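Local coordinates for Mlr3007 protein (Mesorhizobium loti, PDB 3QQM) that probably transfers amino groups between branched-chain amino acids and 2-oxoglutarate with the help of pyridoxal 5'-phosphate, as a class-IV aminotransferase, at residues Thr155-Asp160 with Leu206-Ser211; Lys97-Arg102 with Gly214-Lys219; Thr168-Cys173 with Ala190-Tyr195. All blocks are in the same frame, centred on the assembly; numbering follows the deposited sequence.

From the N terminus, the first segment reached is 97-102, paired with 214-219 in contact 2, closing a loop of 111 residues. Within that loop, contact 1 joins 155-160 to 206-211, and inside contact 1 the 16-residue excursion of contact 3 joins 168-173 to 190-195. All three nest and none cross. Contacts 1 and 2 share one mixed sheet: strands 205-210 and 214-220 are neighbours, with V208 O 2.8 Å from I216 N. Contact 3 is a short parallel pairing of 166-169 with 190-193; T168 OG1 is 2.6 Å from V157 O, and backbone bonds of A159 with A167 add to the join. Nearest atoms of contacts 2 and 3 are about 8 Å apart.

Contact 1: Thr155-Asp160 with Leu206-Ser211; sequences TNVFAD and LFVGNS. With EDO (1,2-ethanediol), chain V.
T155 and F158 meet G209 and its neighbours where strand 156-160 pairs antiparallel with 205-210 in the mixed sheet of the class-IV aminotransferase fold; A159 also has backbone bonds to A167. The strand directions differ by 151°, and two reciprocal pairs of backbone hydrogen bonds set the register: N156 with G209, where both N-to-O distances are 2.9 Å, and F158 with F207. Between them V157 and V208 form a non-hydrogen-bonded pair.

T155 lies just before the strand, its main chain close against G209. With chi1 at 53°, OG1 stands between the backbone N and the carbonyl carbon and comes within 3.5 Å of V208 CB, crossing that side chain obliquely. This is contact without a bond to V208; the hydroxyl is hydrogen-bonded to E139. The other branch, CG2, touches N210 ND2, an amide nitrogen already bonded to I154 O, while N210 OD1 accepts from R213 N.

F158 stands on the face shared with F207 and N156. Its ring approaches the opposite strand by its edge, CE1 lying 4.0 Å from G209 N, near the ring plane. Because G209 has no side chain, this rim lies directly against the main chain. R181 and L184 also touch the phenyl group, so the ring lies between the sheet and helix 179-186. Just past the strand, S211 N is hydrogen-bonded to the phosphate of the pyridoxal-lysine at position 118, which places this end of the pairing at the cofactor site.

L206 occupies the other face with V157 and A159. Its CG is anti to the backbone N (chi1 -179°), and the bend at chi2 turns CD1 back over the neighbouring strand, 3.9 Å from A159 CB, 4.0 Å from V157 CG1 and 3.4 Å from F158 O.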
ATOM      1  N   THR A 155      -4.115  -0.761   0.629  1.00 13.64           N
ATOM      2  CA  THR A 155      -3.696  -1.460   1.824  1.00 13.46           C
ATOM      3  C   THR A 155      -3.530  -2.944   1.582  1.00 13.39           C
ATOM      4  O   THR A 155      -3.993  -3.466   0.583  1.00 13.07           O
ATOM      5  CB  THR A 155      -4.778  -1.345   2.915  1.00 13.85           C
ATOM      6  OG1 THR A 155      -6.028  -1.778   2.377  1.00 14.02           O
ATOM      7  CG2 THR A 155      -4.958   0.093   3.425  1.00 13.73           C
ATOM      8  N   ASN A 156      -2.810  -3.595   2.499  1.00 13.17           N
ATOM      9  CA  ASN A 156      -2.678  -5.030   2.524  1.00 12.85           C
ATOM     10  C   ASN A 156      -3.661  -5.493   3.612  1.00 12.95           C
ATOM     11  O   ASN A 156      -3.992  -4.722   4.505  1.00 12.48           O
ATOM     12  CB  ASN A 156      -1.252  -5.461   2.825  1.00 12.50           C
ATOM     13  CG  ASN A 156      -0.313  -5.259   1.634  1.00 12.36           C
ATOM     14  OD1 ASN A 156       0.652  -4.497   1.709  1.00 10.53           O
ATOM     15  ND2 ASN A 156      -0.618  -5.928   0.514  1.00 11.48           N
ATOM     16  N   VAL A 157      -4.110  -6.745   3.522  1.00 12.91           N
ATOM     17  CA  VAL A 157      -5.100  -7.323   4.436  1.00 13.02           C
ATOM     18  C   VAL A 157      -4.452  -8.222   5.467  1.00 13.59           C
ATOM     19  O   VAL A 157      -3.518  -8.941   5.167  1.00 13.46           O
ATOM     20  CB  VAL A 157      -6.135  -8.152   3.635  1.00 13.31           C
ATOM     21  CG1 VAL A 157      -7.189  -8.782   4.569  1.00 12.51           C
ATOM     22  CG2 VAL A 157      -6.792  -7.284   2.574  1.00 11.54           C
ATOM     23  N   PHE A 158      -4.974  -8.187   6.687  1.00 14.26           N
ATOM     24  CA  PHE A 158      -4.441  -8.975   7.789  1.00 14.78           C
ATOM     25  C   PHE A 158      -5.618  -9.506   8.571  1.00 15.73           C
ATOM     26  O   PHE A 158      -6.433  -8.721   9.109  1.00 15.96           O
ATOM     27  CB  PHE A 158      -3.558  -8.110   8.676  1.00 14.72           C
ATOM     28  CG  PHE A 158      -2.424  -7.459   7.936  1.00 13.33           C
ATOM     29  CD1 PHE A 158      -2.595  -6.231   7.335  1.00 12.98           C
ATOM     30  CD2 PHE A 158      -1.196  -8.073   7.853  1.00 13.04           C
ATOM     31  CE1 PHE A 158      -1.578  -5.635   6.659  1.00 12.82           C
ATOM     32  CE2 PHE A 158      -0.180  -7.505   7.165  1.00 12.53           C
ATOM     33  CZ  PHE A 158      -0.360  -6.263   6.564  1.00 13.09           C
ATOM     34  N   ALA A 159      -5.715 -10.837   8.624  1.00 16.13           N
ATOM     35  CA  ALA A 159      -6.822 -11.503   9.273  1.00 16.80           C
ATOM     36  C   ALA A 159      -6.359 -12.431  10.383  1.00 17.49           C
ATOM     37  O   ALA A 159      -5.463 -13.263  10.194  1.00 17.65           O
ATOM     38  CB  ALA A 159      -7.636 -12.263   8.236  1.00 16.15           C
ATOM     39  N   ASP A 160      -6.995 -12.283  11.540  1.00 18.43           N
ATOM     40  CA  ASP A 160      -6.705 -13.082  12.719  1.00 19.29           C
ATOM     41  C   ASP A 160      -7.812 -14.090  12.865  1.00 20.18           C
ATOM     42  O   ASP A 160      -8.934 -13.731  13.235  1.00 20.33           O
ATOM     43  CB  ASP A 160      -6.662 -12.169  13.926  1.00 19.82           C
ATOM     44  CG  ASP A 160      -6.316 -12.901  15.231  1.00 20.54           C
ATOM     45  OD1 ASP A 160      -6.357 -14.163  15.302  1.00 20.99           O
ATOM     46  OD2 ASP A 160      -5.986 -12.177  16.182  1.00 19.75           O
ATOM     47  N   LEU A 206      -9.903  -8.417  12.163  1.00 20.91           N
ATOM     48  CA  LEU A 206      -9.537  -8.117  10.816  1.00 19.85           C
ATOM     49  C   LEU A 206      -9.003  -6.719  10.743  1.00 19.10           C
ATOM     50  O   LEU A 206      -9.483  -5.828  11.455  1.00 19.41           O
ATOM     51  CB  LEU A 206     -10.775  -8.262   9.931  1.00 20.14           C
ATOM     52  CG  LEU A 206     -10.607  -8.000   8.443  1.00 20.08           C
ATOM     53  CD1 LEU A 206      -9.563  -8.923   7.839  1.00 19.75           C
ATOM     54  CD2 LEU A 206     -11.944  -8.168   7.744  1.00 20.96           C
ATOM     55  N   PHE A 207      -7.988  -6.535   9.902  1.00 17.85           N
ATOM     56  CA  PHE A 207      -7.370  -5.250   9.697  1.00 17.25           C
ATOM     57  C   PHE A 207      -6.954  -5.082   8.257  1.00 16.20           C
ATOM     58  O   PHE A 207      -6.800  -6.051   7.524  1.00 15.83           O
ATOM     59  CB  PHE A 207      -6.052  -5.119  10.496  1.00 17.07           C
ATOM     60  CG  PHE A 207      -6.175  -5.406  11.963  1.00 17.58           C
ATOM     61  CD1 PHE A 207      -6.036  -6.677  12.437  1.00 18.00           C
ATOM     62  CD2 PHE A 207      -6.356  -4.376  12.878  1.00 18.96           C
ATOM     63  CE1 PHE A 207      -6.126  -6.932  13.790  1.00 19.49           C
ATOM     64  CE2 PHE A 207      -6.452  -4.618  14.237  1.00 18.68           C
ATOM     65  CZ  PHE A 207      -6.334  -5.887  14.694  1.00 20.26           C
ATOM     66  N   VAL A 208      -6.758  -3.833   7.864  1.00 15.60           N
ATOM     67  CA  VAL A 208      -6.163  -3.502   6.572  1.00 14.59           C
ATOM     68  C   VAL A 208      -5.093  -2.526   6.992  1.00 14.38           C
ATOM     69  O   VAL A 208      -5.218  -1.889   8.035  1.00 14.18           O
ATOM     70  CB  VAL A 208      -7.130  -2.914   5.529  1.00 14.73           C
ATOM     71  CG1 VAL A 208      -8.065  -4.025   4.994  1.00 14.10           C
ATOM     72  CG2 VAL A 208      -7.909  -1.715   6.081  1.00 14.14           C
ATOM     73  N   GLY A 209      -4.006  -2.437   6.255  1.00 14.10           N
ATOM     74  CA  GLY A 209      -2.972  -1.484   6.646  1.00 14.18           C
ATOM     75  C   GLY A 209      -1.985  -1.118   5.584  1.00 13.88           C
ATOM     76  O   GLY A 209      -1.938  -1.749   4.514  1.00 13.94           O
ATOM     77  N   ASN A 210      -1.251  -0.038   5.853  1.00 13.67           N
ATOM     78  CA  ASN A 210      -0.196   0.432   4.988  1.00 13.21           C
ATOM     79  C   ASN A 210       0.850   1.133   5.836  1.00 13.35           C
ATOM     80  O   ASN A 210       0.666   1.314   7.040  1.00 12.97           O
ATOM     81  CB  ASN A 210      -0.705   1.310   3.842  1.00 13.21           C
ATOM     82  CG  ASN A 210      -1.459   2.540   4.307  1.00 13.49           C
ATOM     83  OD1 ASN A 210      -1.172   3.125   5.345  1.00 14.15           O
ATOM     84  ND2 ASN A 210      -2.388   2.968   3.493  1.00 13.22           N
ATOM     85  N   SER A 211       1.974   1.475   5.218  1.00 13.04           N
ATOM     86  CA  SER A 211       3.061   2.106   5.954  1.00 13.18           C
ATOM     87  C   SER A 211       2.647   3.463   6.526  1.00 13.33           C
ATOM     88  O   SER A 211       3.052   3.830   7.605  1.00 13.06           O
ATOM     89  CB  SER A 211       4.294   2.283   5.068  1.00 12.67           C
ATOM     90  OG  SER A 211       5.388   2.696   5.862  1.00 13.11           O
TER
HETATM   91  C1  EDO V 303     -12.274  -5.470  13.864  1.00 46.70           C
HETATM   92  O1  EDO V 303     -12.478  -6.810  13.396  1.00 45.80           O
HETATM   93  C2  EDO V 303     -11.276  -5.454  15.024  1.00 46.96           C
HETATM   94  O2  EDO V 303      -9.942  -5.767  14.579  1.00 46.35           O

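Contact 2: Lys97-Arg102 with Gly214-Lys219; sequences KVWILR and GLIPAK. With EDO (1,2-ethanediol), chain B; EDO (1,2-ethanediol), chain V.
I216 holds CG1 anti to its carbonyl carbon (chi1 -55°) and CG2 anti to its backbone N, and from CG1 the chain runs on nearly straight to CD1, while W99 turns its indole to lie across that branched chain. The CG2 branch and the CD1 end of I216 both rest on one face of the indole. CG2 sits above the five-membered part, 3.8 Å from W99 CG. CD1 lies over the other ring as a CH-pi contact, 3.8 Å from the centroid of the six-membered ring of W99 and only 12° off its normal. Both methyl groups lie over the same face, CG2 displaced toward its rim.

The backbone beneath this packing is a parallel pairing at the middle of the six-stranded mixed sheet, between strands 99-103 and 214-220. The axes of the two short segments lie 50° apart, and the register covers two pairs, W99 with A218 and I100 with K219. Three hydrogen bonds define it in the alternating parallel pattern: W99 N to P217 O at 3.0 Å, K219 N to W99 O at 2.8 Å, and L101 N to K219 O at 2.9 Å. Strand 139-143 lies on the other side of 99-103, and 205-210 on the other side of 214-220.

A218 CB lies 3.3 Å from W99 O and 3.7 Å from L101 CD1, and W99 CB borders it on the same face. K219, which has the most surface buried here, contributes its backbone and the base of its side chain, CB packing against V98 CG1 at 4.0 Å. Beyond CB the chain bends at chi3 and chi4, and its end leads away from strand 99-103.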
ATOM      1  N   LYS A  97     -11.807   4.290  15.292  1.00 31.20           N
ATOM      2  CA  LYS A  97     -12.311   4.193  13.930  1.00 29.79           C
ATOM      3  C   LYS A  97     -12.173   2.785  13.363  1.00 28.42           C
ATOM      4  O   LYS A  97     -11.106   2.193  13.438  1.00 27.59           O
ATOM      5  CB  LYS A  97     -11.566   5.178  13.030  1.00 29.40           C
ATOM      6  CG  LYS A  97     -12.078   5.277  11.597  1.00 29.07           C
ATOM      7  CD  LYS A  97     -13.511   5.806  11.509  1.00 30.15           C
ATOM      8  CE  LYS A  97     -13.974   5.910  10.063  1.00 30.02           C
ATOM      9  NZ  LYS A  97     -15.399   6.307   9.920  1.00 30.71           N
ATOM     10  N   VAL A  98     -13.278   2.247  12.834  1.00 27.69           N
ATOM     11  CA  VAL A  98     -13.281   0.936  12.195  1.00 26.33           C
ATOM     12  C   VAL A  98     -13.707   1.134  10.751  1.00 25.33           C
ATOM     13  O   VAL A  98     -14.750   1.701  10.487  1.00 26.37           O
ATOM     14  CB  VAL A  98     -14.238  -0.064  12.878  1.00 27.06           C
ATOM     15  CG1 VAL A  98     -14.293  -1.391  12.083  1.00 26.02           C
ATOM     16  CG2 VAL A  98     -13.811  -0.324  14.324  1.00 27.25           C
ATOM     17  N   TRP A  99     -12.860   0.710   9.823  1.00 23.62           N
ATOM     18  CA  TRP A  99     -13.129   0.796   8.383  1.00 22.62           C
ATOM     19  C   TRP A  99     -14.012  -0.344   7.878  1.00 22.37           C
ATOM     20  O   TRP A  99     -13.785  -1.514   8.221  1.00 22.02           O
ATOM     21  CB  TRP A  99     -11.798   0.779   7.618  1.00 21.56           C
ATOM     22  CG  TRP A  99     -11.210   2.116   7.380  1.00 21.33           C
ATOM     23  CD1 TRP A  99     -11.433   3.260   8.097  1.00 21.26           C
ATOM     24  CD2 TRP A  99     -10.142   2.416   6.489  1.00 20.05           C
ATOM     25  NE1 TRP A  99     -10.683   4.281   7.604  1.00 21.15           N
ATOM     26  CE2 TRP A  99      -9.854   3.789   6.634  1.00 20.40           C
ATOM     27  CE3 TRP A  99      -9.445   1.677   5.541  1.00 18.50           C
ATOM     28  CZ2 TRP A  99      -8.906   4.429   5.872  1.00 19.47           C
ATOM     29  CZ3 TRP A  99      -8.508   2.306   4.786  1.00 19.04           C
ATOM     30  CH2 TRP A  99      -8.241   3.680   4.948  1.00 19.04           C
ATOM     31  N   ILE A 100     -15.018   0.023   7.075  1.00 22.18           N
ATOM     32  CA  ILE A 100     -15.938  -0.921   6.481  0.50 22.10           C
ATOM     33  C   ILE A 100     -15.346  -1.374   5.162  1.00 21.14           C
ATOM     34  O   ILE A 100     -14.938  -0.539   4.349  1.00 20.55           O
ATOM     35  CB  ILE A 100     -17.310  -0.279   6.178  0.50 23.06           C
ATOM     36  CG1 ILE A 100     -17.938   0.331   7.441  0.50 23.99           C
ATOM     37  CG2 ILE A 100     -18.258  -1.315   5.555  0.50 23.18           C
ATOM     38  CD1 ILE A 100     -19.263   1.028   7.171  0.50 24.70           C
ATOM     39  N   LEU A 101     -15.294  -2.688   4.949  1.00 20.47           N
ATOM     40  CA  LEU A 101     -14.750  -3.243   3.708  1.00 19.62           C
ATOM     41  C   LEU A 101     -15.827  -3.884   2.890  1.00 19.70           C
ATOM     42  O   LEU A 101     -16.769  -4.439   3.446  1.00 20.17           O
ATOM     43  CB  LEU A 101     -13.709  -4.329   4.012  1.00 18.74           C
ATOM     44  CG  LEU A 101     -12.598  -3.933   4.951  1.00 18.08           C
ATOM     45  CD1 LEU A 101     -11.702  -5.119   5.203  1.00 17.45           C
ATOM     46  CD2 LEU A 101     -11.812  -2.775   4.378  1.00 16.38           C
ATOM     47  N   ARG A 102     -15.654  -3.837   1.568  1.00 19.36           N
ATOM     48  CA  ARG A 102     -16.549  -4.484   0.616  1.00 19.70           C
ATOM     49  C   ARG A 102     -15.672  -5.139  -0.471  1.00 19.13           C
ATOM     50  O   ARG A 102     -14.516  -4.721  -0.696  1.00 18.29           O
ATOM     51  CB  ARG A 102     -17.504  -3.493  -0.051  1.00 20.29           C
ATOM     52  CG  ARG A 102     -18.329  -2.648   0.891  1.00 22.51           C
ATOM     53  CD  ARG A 102     -19.355  -3.423   1.611  1.00 23.96           C
ATOM     54  NE  ARG A 102     -20.439  -3.809   0.705  1.00 26.22           N
ATOM     55  CZ  ARG A 102     -21.571  -3.118   0.534  1.00 27.14           C
ATOM     56  NH1 ARG A 102     -21.802  -1.984   1.203  1.00 27.62           N
ATOM     57  NH2 ARG A 102     -22.472  -3.567  -0.317  1.00 27.78           N
ATOM     58  N   GLY A 214      -0.372   2.446   9.423  1.00 16.02           N
ATOM     59  CA  GLY A 214      -0.268   1.328  10.356  1.00 16.29           C
ATOM     60  C   GLY A 214      -1.515   0.454  10.173  1.00 16.46           C
ATOM     61  O   GLY A 214      -2.203   0.570   9.140  1.00 16.15           O
ATOM     62  N   LEU A 215      -1.800  -0.444  11.137  1.00 16.81           N
ATOM     63  CA  LEU A 215      -2.998  -1.297  11.058  1.00 17.04           C
ATOM     64  C   LEU A 215      -4.264  -0.526  11.380  1.00 17.34           C
ATOM     65  O   LEU A 215      -4.311   0.306  12.304  1.00 17.79           O
ATOM     66  CB  LEU A 215      -2.902  -2.499  11.992  1.00 17.67           C
ATOM     67  CG  LEU A 215      -1.904  -3.573  11.587  1.00 17.25           C
ATOM     68  CD1 LEU A 215      -1.718  -4.564  12.701  1.00 17.38           C
ATOM     69  CD2 LEU A 215      -2.361  -4.266  10.279  1.00 16.19           C
ATOM     70  N   ILE A 216      -5.292  -0.812  10.599  1.00 17.33           N
ATOM     71  CA  ILE A 216      -6.573  -0.197  10.739  1.00 17.75           C
ATOM     72  C   ILE A 216      -7.603  -1.297  10.992  1.00 18.68           C
ATOM     73  O   ILE A 216      -7.787  -2.186  10.157  1.00 18.22           O
ATOM     74  CB  ILE A 216      -6.956   0.552   9.476  1.00 17.56           C
ATOM     75  CG1 ILE A 216      -5.862   1.567   9.087  1.00 16.95           C
ATOM     76  CG2 ILE A 216      -8.310   1.257   9.663  1.00 17.31           C
ATOM     77  CD1 ILE A 216      -6.031   2.121   7.691  1.00 15.74           C
ATOM     78  N   PRO A 217      -8.258  -1.265  12.161  1.00 19.70           N
ATOM     79  CA  PRO A 217      -9.289  -2.258  12.431  1.00 20.44           C
ATOM     80  C   PRO A 217     -10.337  -2.179  11.349  1.00 20.40           C
ATOM     81  O   PRO A 217     -10.693  -1.090  10.947  1.00 19.83           O
ATOM     82  CB  PRO A 217      -9.880  -1.805  13.781  1.00 21.10           C
ATOM     83  CG  PRO A 217      -8.835  -0.985  14.392  1.00 21.47           C
ATOM     84  CD  PRO A 217      -8.114  -0.311  13.262  1.00 20.33           C
ATOM     85  N   ALA A 218     -10.842  -3.318  10.894  1.00 20.95           N
ATOM     86  CA  ALA A 218     -11.816  -3.298   9.816  1.00 21.60           C
ATOM     87  C   ALA A 218     -12.924  -4.315  10.010  1.00 22.90           C
ATOM     88  O   ALA A 218     -12.798  -5.262  10.803  1.00 23.15           O
ATOM     89  CB  ALA A 218     -11.123  -3.515   8.497  1.00 20.71           C
ATOM     90  N   LYS A 219     -14.017  -4.115   9.286  1.00 24.06           N
ATOM     91  CA  LYS A 219     -15.147  -5.001   9.401  1.00 25.87           C
ATOM     92  C   LYS A 219     -15.648  -5.294   8.011  1.00 26.33           C
ATOM     93  O   LYS A 219     -15.814  -4.403   7.189  1.00 26.03           O
ATOM     94  CB  LYS A 219     -16.230  -4.367  10.252  1.00 27.00           C
ATOM     95  CG  LYS A 219     -17.208  -5.355  10.831  1.00 29.28           C
ATOM     96  CD  LYS A 219     -18.238  -4.658  11.762  1.00 31.83           C
ATOM     97  CE  LYS A 219     -19.333  -3.920  10.974  1.00 33.25           C
ATOM     98  NZ  LYS A 219     -20.279  -4.878  10.298  1.00 33.20           N
TER
HETATM   99  C1  EDO B 306     -17.544   6.949   7.015  1.00 60.48           C
HETATM  100  O1  EDO B 306     -16.314   6.237   7.215  1.00 59.99           O
HETATM  101  C2  EDO B 306     -18.479   6.161   6.101  1.00 60.55           C
HETATM  102  O2  EDO B 306     -18.534   4.769   6.467  1.00 60.73           O
HETATM  103  C1  EDO V 303     -12.274  -5.470  13.864  1.00 46.70           C
HETATM  104  O1  EDO V 303     -12.478  -6.810  13.396  1.00 45.80           O
HETATM  105  C2  EDO V 303     -11.276  -5.454  15.024  1.00 46.96           C
HETATM  106  O2  EDO V 303      -9.942  -5.767  14.579  1.00 46.35           O

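Contact 3: Thr168-Cys173 with Ala190-Tyr195; sequences TPRLDC and AEEAIY
A beta-alpha-beta unit, strand 166-169, helix 179-186 and strand 190-193, brings T168 and P169 beside E192 and A193 as a small parallel sheet. T168 N donates to E191 O at 2.9 Å, A193 N donates to T168 O, and R170 N reaches A193 O at 2.8 Å. With chi1 at -165°, T168 turns OG1 to V157 O and leaves CG2 between its backbone N and carbonyl carbon, 3.6 Å from E191 O. Past the strand end, the E192 and R170 side chains cross at about a right angle, R170 CG 3.6 Å from E192 OE1. L171 N meets E192 OE2 at 3.1 Å, from above the carboxylate plane, 51° out of it. The same OE2 forms a salt bridge with R181 of the connecting helix.

R170 bends at chi3 (76°), and its NE and NH2 grip the two oxygens of D172 side-on, R170 NH2 to D172 OD2 measuring 2.8 Å. At the strand, P169 CD lies 3.3 Å from Y195 OH, which is hydrogen-bonded to A167 O.

The two bonds to D172 restrain the guanidinium's rotation, with I194 CD1 over the centre of one face. E192, its OE2 held by a main-chain N-H and an arginine, would probably remain ionised; OE2 joins L171 N to R181, which also bonds P169 O.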
ATOM      1  N   THR A 168      -1.972 -12.899   6.169  1.00 14.39           N
ATOM      2  CA  THR A 168      -2.009 -11.944   5.070  1.00 13.87           C
ATOM      3  C   THR A 168      -1.789 -12.705   3.760  1.00 14.02           C
ATOM      4  O   THR A 168      -0.988 -13.651   3.730  1.00 13.58           O
ATOM      5  CB  THR A 168      -0.917 -10.865   5.266  1.00 13.94           C
ATOM      6  OG1 THR A 168      -1.170  -9.762   4.403  1.00 13.54           O
ATOM      7  CG2 THR A 168       0.504 -11.427   5.010  1.00 12.52           C
ATOM      8  N   PRO A 169      -2.501 -12.318   2.678  1.00 14.29           N
ATOM      9  CA  PRO A 169      -2.365 -13.045   1.435  1.00 14.75           C
ATOM     10  C   PRO A 169      -0.913 -13.230   0.941  1.00 15.15           C
ATOM     11  O   PRO A 169      -0.111 -12.290   0.946  1.00 15.06           O
ATOM     12  CB  PRO A 169      -3.180 -12.203   0.468  1.00 14.54           C
ATOM     13  CG  PRO A 169      -4.228 -11.637   1.285  1.00 14.19           C
ATOM     14  CD  PRO A 169      -3.550 -11.289   2.561  1.00 14.43           C
ATOM     15  N   ARG A 170      -0.623 -14.454   0.509  1.00 15.88           N
ATOM     16  CA  ARG A 170       0.685 -14.833  -0.013  1.00 16.45           C
ATOM     17  C   ARG A 170       0.918 -14.049  -1.274  1.00 16.05           C
ATOM     18  O   ARG A 170       0.018 -13.871  -2.072  1.00 15.58           O
ATOM     19  CB  ARG A 170       0.733 -16.342  -0.269  1.00 17.01           C
ATOM     20  CG  ARG A 170       2.108 -16.910  -0.308  1.00 18.91           C
ATOM     21  CD  ARG A 170       2.103 -18.438  -0.264  1.00 20.87           C
ATOM     22  NE  ARG A 170       1.728 -19.028  -1.539  1.00 22.37           N
ATOM     23  CZ  ARG A 170       1.563 -20.333  -1.745  1.00 24.13           C
ATOM     24  NH1 ARG A 170       1.651 -21.198  -0.741  1.00 24.33           N
ATOM     25  NH2 ARG A 170       1.261 -20.768  -2.956  1.00 24.58           N
ATOM     26  N   LEU A 171       2.153 -13.610  -1.460  1.00 16.33           N
ATOM     27  CA  LEU A 171       2.526 -12.759  -2.570  1.00 16.27           C
ATOM     28  C   LEU A 171       2.153 -13.303  -3.976  1.00 16.69           C
ATOM     29  O   LEU A 171       1.704 -12.521  -4.839  1.00 16.41           O
ATOM     30  CB  LEU A 171       4.018 -12.461  -2.502  1.00 16.41           C
ATOM     31  CG  LEU A 171       4.453 -11.264  -3.335  1.00 17.17           C
ATOM     32  CD1 LEU A 171       3.713  -9.989  -2.846  1.00 16.25           C
ATOM     33  CD2 LEU A 171       5.989 -11.109  -3.259  1.00 18.23           C
ATOM     34  N   ASP A 172       2.314 -14.606  -4.206  1.00 16.57           N
ATOM     35  CA  ASP A 172       1.965 -15.167  -5.508  1.00 17.15           C
ATOM     36  C   ASP A 172       0.459 -15.029  -5.865  1.00 16.93           C
ATOM     37  O   ASP A 172       0.080 -15.348  -6.966  1.00 17.33           O
ATOM     38  CB  ASP A 172       2.435 -16.627  -5.663  1.00 17.51           C
ATOM     39  CG  ASP A 172       1.839 -17.558  -4.619  1.00 18.27           C
ATOM     40  OD1 ASP A 172       1.277 -17.069  -3.592  1.00 18.87           O
ATOM     41  OD2 ASP A 172       1.962 -18.784  -4.799  1.00 19.27           O
ATOM     42  N   CYS A 173      -0.382 -14.574  -4.935  1.00 16.72           N
ATOM     43  CA  CYS A 173      -1.804 -14.352  -5.233  1.00 16.70           C
ATOM     44  C   CYS A 173      -2.029 -13.151  -6.188  1.00 16.19           C
ATOM     45  O   CYS A 173      -3.063 -13.063  -6.869  1.00 16.06           O
ATOM     46  CB  CYS A 173      -2.623 -14.139  -3.940  1.00 16.64           C
ATOM     47  SG  CYS A 173      -2.906 -15.620  -2.877  1.00 18.16           S
ATOM     48  N   ALA A 190       2.878 -11.298  11.282  1.00 19.71           N
ATOM     49  CA  ALA A 190       2.034 -11.696  10.187  1.00 19.43           C
ATOM     50  C   ALA A 190       2.630 -12.952   9.535  1.00 19.65           C
ATOM     51  O   ALA A 190       3.832 -13.217   9.664  1.00 19.93           O
ATOM     52  CB  ALA A 190       1.927 -10.570   9.181  1.00 18.75           C
ATOM     53  N   GLU A 191       1.782 -13.732   8.873  1.00 19.48           N
ATOM     54  CA  GLU A 191       2.201 -14.932   8.159  1.00 20.11           C
ATOM     55  C   GLU A 191       1.456 -15.000   6.848  1.00 19.41           C
ATOM     56  O   GLU A 191       0.325 -14.549   6.749  1.00 18.57           O
ATOM     57  CB  GLU A 191       1.929 -16.201   8.945  1.00 21.10           C
ATOM     58  CG  GLU A 191       2.869 -16.421  10.111  1.00 23.92           C
ATOM     59  CD  GLU A 191       2.493 -17.623  10.960  1.00 27.64           C
ATOM     60  OE1 GLU A 191       1.567 -18.387  10.556  1.00 29.50           O
ATOM     61  OE2 GLU A 191       3.132 -17.802  12.045  1.00 30.70           O
ATOM     62  N   GLU A 192       2.112 -15.549   5.839  1.00 19.15           N
ATOM     63  CA  GLU A 192       1.491 -15.677   4.551  1.00 18.95           C
ATOM     64  C   GLU A 192       0.402 -16.745   4.576  1.00 18.88           C
ATOM     65  O   GLU A 192       0.482 -17.738   5.315  1.00 19.32           O
ATOM     66  CB  GLU A 192       2.521 -15.919   3.440  1.00 18.94           C
ATOM     67  CG  GLU A 192       3.293 -14.625   3.067  1.00 19.22           C
ATOM     68  CD  GLU A 192       4.134 -14.787   1.820  1.00 19.42           C
ATOM     69  OE1 GLU A 192       4.831 -15.803   1.745  1.00 20.46           O
ATOM     70  OE2 GLU A 192       4.093 -13.892   0.923  1.00 18.94           O
ATOM     71  N   ALA A 193      -0.646 -16.496   3.816  1.00 18.23           N
ATOM     72  CA  ALA A 193      -1.768 -17.423   3.763  1.00 18.41           C
ATOM     73  C   ALA A 193      -2.633 -17.136   2.545  1.00 17.72           C
ATOM     74  O   ALA A 193      -2.406 -16.194   1.843  1.00 16.94           O
ATOM     75  CB  ALA A 193      -2.598 -17.341   5.074  1.00 18.18           C
ATOM     76  N   ILE A 194      -3.608 -18.001   2.312  1.00 18.40           N
ATOM     77  CA  ILE A 194      -4.519 -17.888   1.188  1.00 18.24           C
ATOM     78  C   ILE A 194      -5.943 -18.004   1.719  1.00 18.33           C
ATOM     79  O   ILE A 194      -6.258 -18.895   2.506  1.00 18.33           O
ATOM     80  CB  ILE A 194      -4.281 -19.004   0.185  1.00 18.53           C
ATOM     81  CG1 ILE A 194      -2.817 -19.026  -0.253  1.00 19.25           C
ATOM     82  CG2 ILE A 194      -5.180 -18.837  -1.023  1.00 18.05           C
ATOM     83  CD1 ILE A 194      -2.459 -20.262  -1.130  1.00 20.12           C
ATOM     84  N   TYR A 195      -6.797 -17.089   1.308  1.00 18.10           N
ATOM     85  CA  TYR A 195      -8.184 -17.118   1.739  1.00 18.58           C
ATOM     86  C   TYR A 195      -9.085 -16.273   0.834  1.00 18.69           C
ATOM     87  O   TYR A 195      -8.626 -15.373   0.146  1.00 18.27           O
ATOM     88  CB  TYR A 195      -8.314 -16.707   3.224  1.00 18.63           C
ATOM     89  CG  TYR A 195      -7.609 -15.418   3.630  1.00 18.02           C
ATOM     90  CD1 TYR A 195      -8.112 -14.174   3.285  1.00 17.89           C
ATOM     91  CD2 TYR A 195      -6.502 -15.450   4.441  1.00 18.26           C
ATOM     92  CE1 TYR A 195      -7.472 -12.999   3.699  1.00 17.02           C
ATOM     93  CE2 TYR A 195      -5.886 -14.278   4.890  1.00 17.31           C
ATOM     94  CZ  TYR A 195      -6.358 -13.071   4.503  1.00 16.80           C
ATOM     95  OH  TYR A 195      -5.702 -11.934   4.933  1.00 15.76           O
TER